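Local structure of ABC transporter substrate-binding protein (Staphylococcus aureus subsp. aureus NCTC 8325, 3UN6) at residues A90-I94 and E95-K99; E154-R157 and K158-I162; L223-G227 and E228-Q232; T296-Q300 and H301-N305. The protein probably serves as the substrate-binding component of an ABC-type import system and binds zinc, though its natural ligand is not established. One frame throughout, in Å; residues are numbered along the deposited sequence.

Contact 1 (A90-I94 and E95-K99); sequences ASTLI and ELAMK
Leu93 and Leu96 meet through their CB atoms, 3.8 Å apart, where the chain turns from strand 89-93 into helix 94-102. Leu93 holds the N-cap position, but its side chain offers no hydroxyl or carboxylate to bond the first turn; its carbonyl O receives Ala97 N at 3.1 Å. One residue on, Ile94 O takes Met98 N at 2.9 Å, so the helical ladder starts directly at the strand's end. On the apolar side, Thr92 turns its methyl CG2 to Ala97 CB (3.8 Å). With chi1 at -170°, Thr92 OG1 lies opposite its own backbone N and looks toward Leu96 CD2; this hydroxyl is buried without any polar partner in the model. The strand and the helix segment run almost perpendicular, 95° between their directions, the strand-to-helix step of a periplasmic-binding-protein-type alpha/beta fold. Leu93 reaches the zinc site at the step, its side chain about 4 Å from the side chains of Cys220 and Cys221 and from a bound zinc ion at nearest atoms. Ile94 sends CG1 away from its own N, and that branch meets the selenium of selenomethionine Met98, SE, at 4.0 Å. Met98 is bent at its last torsion (chi3 62°), which curls CE round while CG and SE lie against Ile94 O. Glu95 folds back at chi2, bringing OE1 alongside Ile94 CG2 at 3.5 Å; its other oxygen, OE2, is hydrogen-bonded to Thr148.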
loop_
_atom_site.group_PDB
_atom_site.type_symbol
_atom_site.label_atom_id
_atom_site.label_comp_id
_atom_site.label_asym_id
_atom_site.label_seq_id
_atom_site.Cartn_x
_atom_site.Cartn_y
_atom_site.Cartn_z
ATOM N N ALA A 90 0.856 -11.246 -3.283
ATOM C CA ALA A 90 1.286 -10.242 -2.335
ATOM C C ALA A 90 0.415 -9.000 -2.337
ATOM O O ALA A 90 -0.263 -8.720 -3.322
ATOM C CB ALA A 90 2.713 -9.816 -2.691
ATOM N N SER A 91 0.411 -8.287 -1.206
ATOM C CA SER A 91 -0.185 -6.938 -1.142
ATOM C C SER A 91 1.021 -6.046 -1.442
ATOM O O SER A 91 2.029 -6.129 -0.743
ATOM C CB SER A 91 -0.764 -6.628 0.242
ATOM O OG SER A 91 -1.392 -5.362 0.241
ATOM N N THR A 92 0.940 -5.218 -2.480
ATOM C CA THR A 92 2.110 -4.455 -2.928
ATOM C C THR A 92 1.777 -3.119 -3.572
ATOM O O THR A 92 0.642 -2.869 -3.985
ATOM C CB THR A 92 2.964 -5.333 -3.932
ATOM O OG1 THR A 92 4.239 -4.718 -4.207
ATOM C CG2 THR A 92 2.223 -5.549 -5.234
ATOM N N LEU A 93 2.776 -2.251 -3.636
ATOM C CA LEU A 93 2.626 -0.947 -4.280
ATOM C C LEU A 93 2.169 -1.183 -5.737
ATOM O O LEU A 93 2.759 -2.000 -6.464
ATOM C CB LEU A 93 3.949 -0.197 -4.290
ATOM C CG LEU A 93 4.595 0.037 -2.922
ATOM C CD1 LEU A 93 5.949 0.688 -3.150
ATOM C CD2 LEU A 93 3.684 0.877 -2.007
ATOM N N ILE A 94 1.123 -0.469 -6.157
ATOM C CA ILE A 94 0.566 -0.688 -7.493
ATOM C C ILE A 94 1.538 -0.295 -8.605
ATOM O O ILE A 94 1.587 -0.959 -9.638
ATOM C CB ILE A 94 -0.864 -0.026 -7.653
ATOM C CG1 ILE A 94 -1.533 -0.505 -8.947
ATOM C CG2 ILE A 94 -0.797 1.511 -7.569
ATOM C CD1 ILE A 94 -2.924 0.133 -9.223
ATOM N N GLU A 95 2.345 0.755 -8.383
ATOM C CA GLU A 95 3.270 1.232 -9.411
ATOM C C GLU A 95 4.405 0.257 -9.576
ATOM O O GLU A 95 4.856 0.031 -10.681
ATOM C CB GLU A 95 3.837 2.642 -9.106
ATOM C CG GLU A 95 2.790 3.812 -9.105
ATOM C CD GLU A 95 1.990 3.963 -7.801
ATOM O OE1 GLU A 95 2.186 3.162 -6.850
ATOM O OE2 GLU A 95 1.170 4.912 -7.710
ATOM N N LEU A 96 4.853 -0.311 -8.456
ATOM C CA LEU A 96 5.952 -1.296 -8.407
ATOM C C LEU A 96 5.551 -2.555 -9.161
ATOM O O LEU A 96 6.332 -3.111 -9.950
ATOM C CB LEU A 96 6.284 -1.618 -6.943
ATOM C CG LEU A 96 7.467 -2.539 -6.657
ATOM C CD1 LEU A 96 8.747 -2.078 -7.378
ATOM C CD2 LEU A 96 7.680 -2.654 -5.123
ATOM N N ALA A 97 4.329 -3.005 -8.894
ATOM C CA ALA A 97 3.736 -4.152 -9.590
ATOM C C ALA A 97 3.544 -3.850 -11.110
ATOM O O ALA A 97 3.785 -4.694 -11.954
ATOM C CB ALA A 97 2.406 -4.524 -8.925
HETATM N N MSE A 98 3.121 -2.632 -11.444
HETATM C CA MSE A 98 2.959 -2.220 -12.855
HETATM C C MSE A 98 4.303 -2.233 -13.609
HETATM O O MSE A 98 4.382 -2.652 -14.753
HETATM C CB MSE A 98 2.364 -0.807 -12.927
HETATM C CG MSE A 98 0.886 -0.727 -12.585
HETATM SE SE MSE A 98 0.263 1.077 -12.118
HETATM C CE MSE A 98 0.638 1.932 -13.820
ATOM N N LYS A 99 5.354 -1.744 -12.958
ATOM C CA LYS A 99 6.688 -1.715 -13.543
ATOM C C LYS A 99 7.173 -3.140 -13.770
ATOM O O LYS A 99 7.660 -3.465 -14.840
ATOM C CB LYS A 99 7.654 -0.973 -12.618
ATOM C CG LYS A 99 9.104 -1.036 -13.034
ATOM C CD LYS A 99 9.347 -0.362 -14.356
ATOM C CE LYS A 99 10.828 -0.437 -14.718
ATOM N NZ LYS A 99 11.125 0.088 -16.077
#

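Contact 2 (E154-R157 and K158-I162); sequences EELR and KQLKI
Arg157 and Ile162 carry the polar end of this contact, at the C-terminus of helix 148-159. The guanidinium uses its edges: NH1 gives a hydrogen bond to Ile162 O at 3.0 Å, while NE and NH2 grip Glu154 side-on, one carboxylate oxygen each. The salt bridge from NH2 to Glu154 OE1 is 2.7 Å. Both Glu154 oxygens are met from above the carboxylate plane, and Tyr169 is a further partner of OE2. The sharp bend at chi3 (51°) of Arg157 turns the guanidinium so that NE and NH2 face Glu154 and NH1 faces Ile162 O. Among backbone bonds, Ile162 N to Arg157 O (2.9 Å) and Lys161 N to Lys158 O (2.9 Å) make the Schellman motif round Lys161 and its positive phi. Looser polar links run from Glu155 to the next turn: OE2 accepts a weak bond from Gln159 NE2, which also bonds Val214 O, and OE1 makes a long salt bridge of 3.8 Å to Lys158 NZ. Apolar packing joins Leu156 CD1 to Leu160 CG at 3.9 Å, and Arg157 CG to Ile162 CB at 3.6 Å. The helix is the crossover of the beta-alpha-beta unit between strands 138-142 and 167-171, with Arg157 and Ile162 both lying on Phe167 of the latter strand.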
loop_
_atom_site.group_PDB
_atom_site.type_symbol
_atom_site.label_atom_id
_atom_site.label_comp_id
_atom_site.label_asym_id
_atom_site.label_seq_id
_atom_site.Cartn_x
_atom_site.Cartn_y
_atom_site.Cartn_z
ATOM N N GLU A 154 4.995 14.849 -5.138
ATOM C CA GLU A 154 5.137 15.707 -6.302
ATOM C C GLU A 154 3.897 16.563 -6.524
ATOM O O GLU A 154 3.989 17.696 -7.002
ATOM C CB GLU A 154 5.444 14.873 -7.554
ATOM C CG GLU A 154 6.876 14.458 -7.625
ATOM C CD GLU A 154 7.782 15.629 -7.858
ATOM O OE1 GLU A 154 7.795 16.145 -8.993
ATOM O OE2 GLU A 154 8.505 16.030 -6.929
ATOM N N GLU A 155 2.734 16.014 -6.220
ATOM C CA GLU A 155 1.512 16.785 -6.368
ATOM C C GLU A 155 1.468 17.870 -5.294
ATOM O O GLU A 155 1.025 18.994 -5.562
ATOM C CB GLU A 155 0.285 15.893 -6.298
ATOM C CG GLU A 155 -1.046 16.646 -6.467
ATOM C CD GLU A 155 -1.103 17.470 -7.742
ATOM O OE1 GLU A 155 -0.573 17.000 -8.772
ATOM O OE2 GLU A 155 -1.671 18.595 -7.704
ATOM N N LEU A 156 1.961 17.547 -4.097
ATOM C CA LEU A 156 1.990 18.512 -3.012
ATOM C C LEU A 156 2.992 19.596 -3.369
ATOM O O LEU A 156 2.751 20.763 -3.129
ATOM C CB LEU A 156 2.324 17.849 -1.650
ATOM C CG LEU A 156 2.584 18.825 -0.489
ATOM C CD1 LEU A 156 1.373 19.693 -0.225
ATOM C CD2 LEU A 156 2.989 18.115 0.784
ATOM N N ARG A 157 4.102 19.217 -3.997
ATOM C CA ARG A 157 5.092 20.210 -4.423
ATOM C C ARG A 157 4.473 21.231 -5.389
ATOM O O ARG A 157 4.728 22.439 -5.286
ATOM C CB ARG A 157 6.297 19.536 -5.106
ATOM C CG ARG A 157 7.363 20.553 -5.559
ATOM C CD ARG A 157 8.527 19.925 -6.342
ATOM N NE ARG A 157 8.042 19.099 -7.433
ATOM C CZ ARG A 157 7.547 19.568 -8.572
ATOM N NH1 ARG A 157 7.453 20.877 -8.798
ATOM N NH2 ARG A 157 7.105 18.716 -9.480
ATOM N N LYS A 158 3.678 20.748 -6.344
ATOM C CA LYS A 158 3.011 21.640 -7.310
ATOM C C LYS A 158 1.940 22.488 -6.632
ATOM O O LYS A 158 1.802 23.662 -6.941
ATOM C CB LYS A 158 2.338 20.854 -8.425
ATOM C CG LYS A 158 3.247 20.028 -9.305
ATOM C CD LYS A 158 2.365 19.195 -10.232
ATOM C CE LYS A 158 3.039 17.938 -10.708
ATOM N NZ LYS A 158 2.038 17.143 -11.466
ATOM N N GLN A 159 1.163 21.897 -5.720
ATOM C CA GLN A 159 0.120 22.674 -5.016
ATOM C C GLN A 159 0.738 23.804 -4.190
ATOM O O GLN A 159 0.151 24.881 -4.063
ATOM C CB GLN A 159 -0.755 21.771 -4.135
ATOM C CG GLN A 159 -1.588 20.783 -4.938
ATOM C CD GLN A 159 -2.297 19.731 -4.076
ATOM O OE1 GLN A 159 -2.134 19.685 -2.848
ATOM N NE2 GLN A 159 -3.088 18.876 -4.729
ATOM N N LEU A 160 1.938 23.555 -3.651
ATOM C CA LEU A 160 2.686 24.557 -2.890
ATOM C C LEU A 160 3.497 25.471 -3.804
ATOM O O LEU A 160 4.221 26.335 -3.329
ATOM C CB LEU A 160 3.621 23.894 -1.878
ATOM C CG LEU A 160 3.013 23.164 -0.684
ATOM C CD1 LEU A 160 4.132 22.573 0.171
ATOM C CD2 LEU A 160 2.166 24.087 0.156
ATOM N N LYS A 161 3.377 25.275 -5.113
ATOM C CA LYS A 161 4.078 26.090 -6.113
ATOM C C LYS A 161 5.608 26.096 -5.935
ATOM O O LYS A 161 6.255 27.097 -6.163
ATOM C CB LYS A 161 3.519 27.522 -6.137
ATOM C CG LYS A 161 2.032 27.608 -6.447
ATOM C CD LYS A 161 1.570 29.048 -6.609
ATOM C CE LYS A 161 0.091 29.134 -6.988
ATOM N NZ LYS A 161 -0.389 30.567 -7.198
ATOM N N ILE A 162 6.165 24.961 -5.525
ATOM C CA ILE A 162 7.616 24.792 -5.346
ATOM C C ILE A 162 8.196 24.257 -6.680
ATOM O O ILE A 162 7.565 23.457 -7.367
ATOM C CB ILE A 162 7.890 23.869 -4.137
ATOM C CG1 ILE A 162 7.442 24.554 -2.832
ATOM C CG2 ILE A 162 9.359 23.441 -4.044
ATOM C CD1 ILE A 162 8.218 25.749 -2.466
#

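Contact 3 (L223-G227 and E228-Q232); sequences LVLRG and ELLDQ
The Arg226 guanidinium meets the Glu228 carboxylate at its edge, near its own plane, with the two flat groups turned 64° apart. NE does the bonding, reaching OE2 at 2.9 Å with a nearly straight N-H (164°), and OE2 answers with its syn lone pair. This salt bridge spans the turn where strand 221-225 of the five-stranded sheet passes into helix 227-232, part of the alpha/beta binding-protein fold. Glu228 has its CG wedged between backbone N and carbonyl carbon (chi1 69°), and a further bend at chi2 brings the carboxylate back alongside the Arg226 side chain, near CB as well as NE. A second nitrogen, NH1, is hydrogen-bonded to Leu82 O, so the guanidinium is held from two directions.

Apolar contacts lie further back along the strand. Leu225 CD1 packs on Leu230 CD2 at 3.9 Å, the two side chains crossing at about a right angle, and Leu225 CD2 lies 4.2 Å from Leu229 CD2. Beyond them Leu225 and Leu230 both touch helix 234-250, through Phe240 and Ala237 respectively. Leu229 N makes a weak bond back to Arg226 O, and Asp231 N bonds Gly227 O at 3.0 Å.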
loop_
_atom_site.group_PDB
_atom_site.type_symbol
_atom_site.label_atom_id
_atom_site.label_comp_id
_atom_site.label_asym_id
_atom_site.label_seq_id
_atom_site.Cartn_x
_atom_site.Cartn_y
_atom_site.Cartn_z
ATOM N N LEU A 223 -3.732 -6.234 -4.190
ATOM C CA LEU A 223 -3.477 -7.657 -4.053
ATOM C C LEU A 223 -3.200 -8.157 -5.466
ATOM O O LEU A 223 -4.063 -8.012 -6.376
ATOM C CB LEU A 223 -4.685 -8.391 -3.500
ATOM C CG LEU A 223 -4.585 -9.930 -3.440
ATOM C CD1 LEU A 223 -3.485 -10.368 -2.532
ATOM C CD2 LEU A 223 -5.933 -10.529 -2.982
ATOM N N VAL A 224 -1.994 -8.687 -5.664
ATOM C CA VAL A 224 -1.618 -9.285 -6.926
ATOM C C VAL A 224 -1.380 -10.777 -6.711
ATOM O O VAL A 224 -0.954 -11.198 -5.622
ATOM C CB VAL A 224 -0.355 -8.671 -7.502
ATOM C CG1 VAL A 224 -0.551 -7.166 -7.691
ATOM C CG2 VAL A 224 0.850 -8.941 -6.598
ATOM N N LEU A 225 -1.674 -11.570 -7.741
ATOM C CA LEU A 225 -1.454 -12.998 -7.701
ATOM C C LEU A 225 -0.647 -13.376 -8.881
ATOM O O LEU A 225 -0.796 -12.773 -9.956
ATOM C CB LEU A 225 -2.784 -13.759 -7.781
ATOM C CG LEU A 225 -3.752 -13.505 -6.625
ATOM C CD1 LEU A 225 -5.100 -14.174 -6.877
ATOM C CD2 LEU A 225 -3.155 -13.967 -5.308
ATOM N N ARG A 226 0.222 -14.372 -8.699
ATOM C CA ARG A 226 0.989 -14.894 -9.807
ATOM C C ARG A 226 0.017 -15.554 -10.785
ATOM O O ARG A 226 -0.969 -16.160 -10.380
ATOM C CB ARG A 226 2.082 -15.872 -9.329
ATOM C CG ARG A 226 3.306 -15.194 -8.695
ATOM C CD ARG A 226 4.380 -16.204 -8.255
ATOM N NE ARG A 226 4.866 -17.051 -9.352
ATOM C CZ ARG A 226 5.868 -16.748 -10.179
ATOM N NH1 ARG A 226 6.530 -15.605 -10.074
ATOM N NH2 ARG A 226 6.214 -17.604 -11.123
ATOM N N GLY A 227 0.312 -15.428 -12.076
ATOM C CA GLY A 227 -0.540 -15.938 -13.150
ATOM C C GLY A 227 -0.936 -17.397 -13.093
ATOM O O GLY A 227 -2.045 -17.744 -13.493
ATOM N N GLU A 228 -0.054 -18.264 -12.601
ATOM C CA GLU A 228 -0.386 -19.679 -12.541
ATOM C C GLU A 228 -1.553 -19.980 -11.591
ATOM O O GLU A 228 -2.358 -20.876 -11.866
ATOM C CB GLU A 228 0.825 -20.568 -12.230
ATOM C CG GLU A 228 1.438 -20.476 -10.848
ATOM C CD GLU A 228 2.437 -19.342 -10.678
ATOM O OE1 GLU A 228 2.587 -18.479 -11.585
ATOM O OE2 GLU A 228 3.091 -19.331 -9.611
ATOM N N LEU A 229 -1.658 -19.246 -10.486
ATOM C CA LEU A 229 -2.781 -19.449 -9.579
ATOM C C LEU A 229 -4.086 -19.240 -10.301
ATOM O O LEU A 229 -5.018 -20.009 -10.127
ATOM C CB LEU A 229 -2.730 -18.515 -8.386
ATOM C CG LEU A 229 -1.919 -18.998 -7.190
ATOM C CD1 LEU A 229 -0.437 -19.213 -7.548
ATOM C CD2 LEU A 229 -2.109 -17.986 -6.041
ATOM N N LEU A 230 -4.145 -18.198 -11.125
ATOM C CA LEU A 230 -5.351 -17.889 -11.888
ATOM C C LEU A 230 -5.602 -18.913 -12.978
ATOM O O LEU A 230 -6.747 -19.283 -13.237
ATOM C CB LEU A 230 -5.258 -16.493 -12.521
ATOM C CG LEU A 230 -5.031 -15.346 -11.536
ATOM C CD1 LEU A 230 -5.117 -13.997 -12.233
ATOM C CD2 LEU A 230 -6.045 -15.420 -10.414
ATOM N N ASP A 231 -4.534 -19.367 -13.617
ATOM C CA ASP A 231 -4.660 -20.331 -14.707
ATOM C C ASP A 231 -4.884 -21.760 -14.212
ATOM O O ASP A 231 -5.777 -22.456 -14.684
ATOM C CB ASP A 231 -3.399 -20.327 -15.588
ATOM C CG ASP A 231 -3.212 -19.036 -16.376
ATOM O OD1 ASP A 231 -3.909 -18.028 -16.117
ATOM O OD2 ASP A 231 -2.332 -19.032 -17.272
ATOM N N GLN A 232 -4.098 -22.158 -13.218
ATOM C CA GLN A 232 -4.044 -23.538 -12.761
ATOM C C GLN A 232 -4.793 -23.910 -11.478
ATOM O O GLN A 232 -5.111 -25.093 -11.275
ATOM C CB GLN A 232 -2.557 -23.918 -12.667
ATOM C CG GLN A 232 -1.811 -23.656 -14.014
ATOM C CD GLN A 232 -0.296 -23.808 -13.939
ATOM O OE1 GLN A 232 0.270 -24.131 -12.882
ATOM N NE2 GLN A 232 0.375 -23.567 -15.071
#

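Contact 4 (T296-Q300 and H301-N305); sequences TLVKQ and HHLFN
A Schellman motif ends helix 288-300, and His302, with positive phi, is its C-prime residue. Leu303 N bonds Val298 O at 3.0 Å, nearly along the C=O axis, and His302 N bonds Lys299 O at 3.0 Å from well above the carbonyl plane. One carbonyl earlier in the helix than Val298, Leu297 O is gripped twice by His301. The backbone N of His301 and its ring atom ND1 come from opposite faces of the carbonyl plane, ND1 at 3.0 Å. Since ND1 is the donor here, it carries a proton. The bond holds the His301 ring close to the helix end, with the carbonyl oxygen at the ring edge and tilted only 19° from the ring plane.

Past the motif, the chain folds back along the helix and packs on Val298. The CG1 of that valine, anti to the backbone N (chi1 162°), sits over the centre of one face of the Phe304 ring in a CH-pi contact, 3.7 Å from the ring centroid. The same methyl meets Leu303 CB at 3.9 Å. Phe304 reaches across to helix 94-102, where it lies on Met98 and Lys99, and it makes an edge-to-face pair with Tyr146. On the more exposed side, Lys299 bends at chi2, bringing CE to 3.6 Å from Asn305 OD1.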
loop_
_atom_site.group_PDB
_atom_site.type_symbol
_atom_site.label_atom_id
_atom_site.label_comp_id
_atom_site.label_asym_id
_atom_site.label_seq_id
_atom_site.Cartn_x
_atom_site.Cartn_y
_atom_site.Cartn_z
ATOM N N THR A 296 -1.962 7.808 -15.599
ATOM C CA THR A 296 -1.766 9.180 -16.025
ATOM C C THR A 296 -0.584 9.809 -15.309
ATOM O O THR A 296 0.286 10.429 -15.932
ATOM C CB THR A 296 -3.024 10.024 -15.735
ATOM O OG1 THR A 296 -4.053 9.666 -16.657
ATOM C CG2 THR A 296 -2.717 11.496 -15.861
ATOM N N LEU A 297 -0.561 9.634 -13.996
ATOM C CA LEU A 297 0.479 10.193 -13.154
ATOM C C LEU A 297 1.865 9.547 -13.407
ATOM O O LEU A 297 2.863 10.235 -13.428
ATOM C CB LEU A 297 0.071 10.080 -11.676
ATOM C CG LEU A 297 -1.179 10.855 -11.216
ATOM C CD1 LEU A 297 -1.472 10.543 -9.753
ATOM C CD2 LEU A 297 -1.024 12.387 -11.412
ATOM N N VAL A 298 1.905 8.232 -13.596
ATOM C CA VAL A 298 3.150 7.506 -13.913
ATOM C C VAL A 298 3.693 7.989 -15.265
ATOM O O VAL A 298 4.899 8.224 -15.423
ATOM C CB VAL A 298 2.876 5.978 -13.987
ATOM C CG1 VAL A 298 3.990 5.240 -14.732
ATOM C CG2 VAL A 298 2.606 5.395 -12.575
ATOM N N LYS A 299 2.793 8.170 -16.229
ATOM C CA LYS A 299 3.167 8.630 -17.581
ATOM C C LYS A 299 3.661 10.081 -17.495
ATOM O O LYS A 299 4.688 10.460 -18.074
ATOM C CB LYS A 299 1.935 8.596 -18.517
ATOM C CG LYS A 299 2.137 7.971 -19.871
ATOM C CD LYS A 299 3.363 8.402 -20.583
ATOM C CE LYS A 299 3.361 7.803 -21.959
ATOM N NZ LYS A 299 4.620 8.062 -22.632
ATOM N N GLN A 300 2.906 10.887 -16.766
ATOM C CA GLN A 300 3.220 12.298 -16.609
ATOM C C GLN A 300 4.599 12.568 -15.966
ATOM O O GLN A 300 5.242 13.538 -16.317
ATOM C CB GLN A 300 2.074 13.004 -15.886
ATOM C CG GLN A 300 2.280 14.463 -15.626
ATOM C CD GLN A 300 0.978 15.239 -15.751
ATOM O OE1 GLN A 300 0.365 15.617 -14.744
ATOM N NE2 GLN A 300 0.516 15.434 -17.007
ATOM N N HIS A 301 5.052 11.704 -15.050
ATOM C CA HIS A 301 6.385 11.851 -14.443
ATOM C C HIS A 301 7.450 10.977 -15.129
ATOM O O HIS A 301 8.550 10.805 -14.598
ATOM C CB HIS A 301 6.344 11.554 -12.941
ATOM C CG HIS A 301 5.544 12.542 -12.158
ATOM N ND1 HIS A 301 4.230 12.323 -11.808
ATOM C CD2 HIS A 301 5.859 13.771 -11.687
ATOM C CE1 HIS A 301 3.771 13.371 -11.145
ATOM N NE2 HIS A 301 4.741 14.263 -11.057
ATOM N N HIS A 302 7.137 10.461 -16.317
ATOM C CA HIS A 302 8.051 9.625 -17.081
ATOM C C HIS A 302 8.602 8.448 -16.279
ATOM O O HIS A 302 9.691 7.974 -16.565
ATOM C CB HIS A 302 9.228 10.455 -17.595
ATOM C CG HIS A 302 8.833 11.590 -18.480
ATOM N ND1 HIS A 302 8.718 11.457 -19.848
ATOM C CD2 HIS A 302 8.541 12.882 -18.202
ATOM C CE1 HIS A 302 8.374 12.618 -20.374
ATOM N NE2 HIS A 302 8.258 13.499 -19.395
ATOM N N LEU A 303 7.863 7.952 -15.292
ATOM C CA LEU A 303 8.385 6.841 -14.494
ATOM C C LEU A 303 8.709 5.611 -15.364
ATOM O O LEU A 303 9.823 5.082 -15.320
ATOM C CB LEU A 303 7.439 6.483 -13.346
ATOM C CG LEU A 303 7.261 7.552 -12.264
ATOM C CD1 LEU A 303 6.401 6.990 -11.133
ATOM C CD2 LEU A 303 8.582 8.025 -11.713
ATOM N N PHE A 304 7.742 5.180 -16.158
ATOM C CA PHE A 304 7.901 4.028 -17.067
ATOM C C PHE A 304 6.620 3.995 -17.894
ATOM O O PHE A 304 5.669 4.697 -17.540
ATOM C CB PHE A 304 8.106 2.704 -16.292
ATOM C CG PHE A 304 7.002 2.384 -15.310
ATOM C CD1 PHE A 304 7.059 2.850 -14.002
ATOM C CD2 PHE A 304 5.899 1.621 -15.698
ATOM C CE1 PHE A 304 6.050 2.562 -13.092
ATOM C CE2 PHE A 304 4.876 1.347 -14.802
ATOM C CZ PHE A 304 4.953 1.814 -13.487
ATOM N N ASN A 305 6.570 3.250 -18.998
ATOM C CA ASN A 305 5.300 3.193 -19.733
ATOM C C ASN A 305 4.423 2.173 -19.044
ATOM O O ASN A 305 4.783 0.989 -18.986
ATOM C CB ASN A 305 5.426 2.899 -21.224
ATOM C CG ASN A 305 4.096 3.137 -21.963
ATOM O OD1 ASN A 305 3.847 4.237 -22.469
ATOM N ND2 ASN A 305 3.202 2.145 -21.933
#

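How the contacts relate
Along the chain the contacts follow in the order 1, 2, 3, 4, but in space contact 1 lies between contacts 3 and 4 and touches both, with centres 14 and 15 Å away. Strands 89-93 and 221-225 pair antiparallel in the five-stranded sheet, with Ala90 O probably hydrogen-bonded to Val224 N. Contact 4 touches contacts 1 and 2: the end of helix 288-300 and the loop after it pack between helix 94-102, which follows a strand of the five-stranded sheet, and helix 148-159, which follows a strand of the other. Contacts 2 and 3 are the most distant pair, centres 38 Å apart. Of the four, contact 1 adjoins the zinc site.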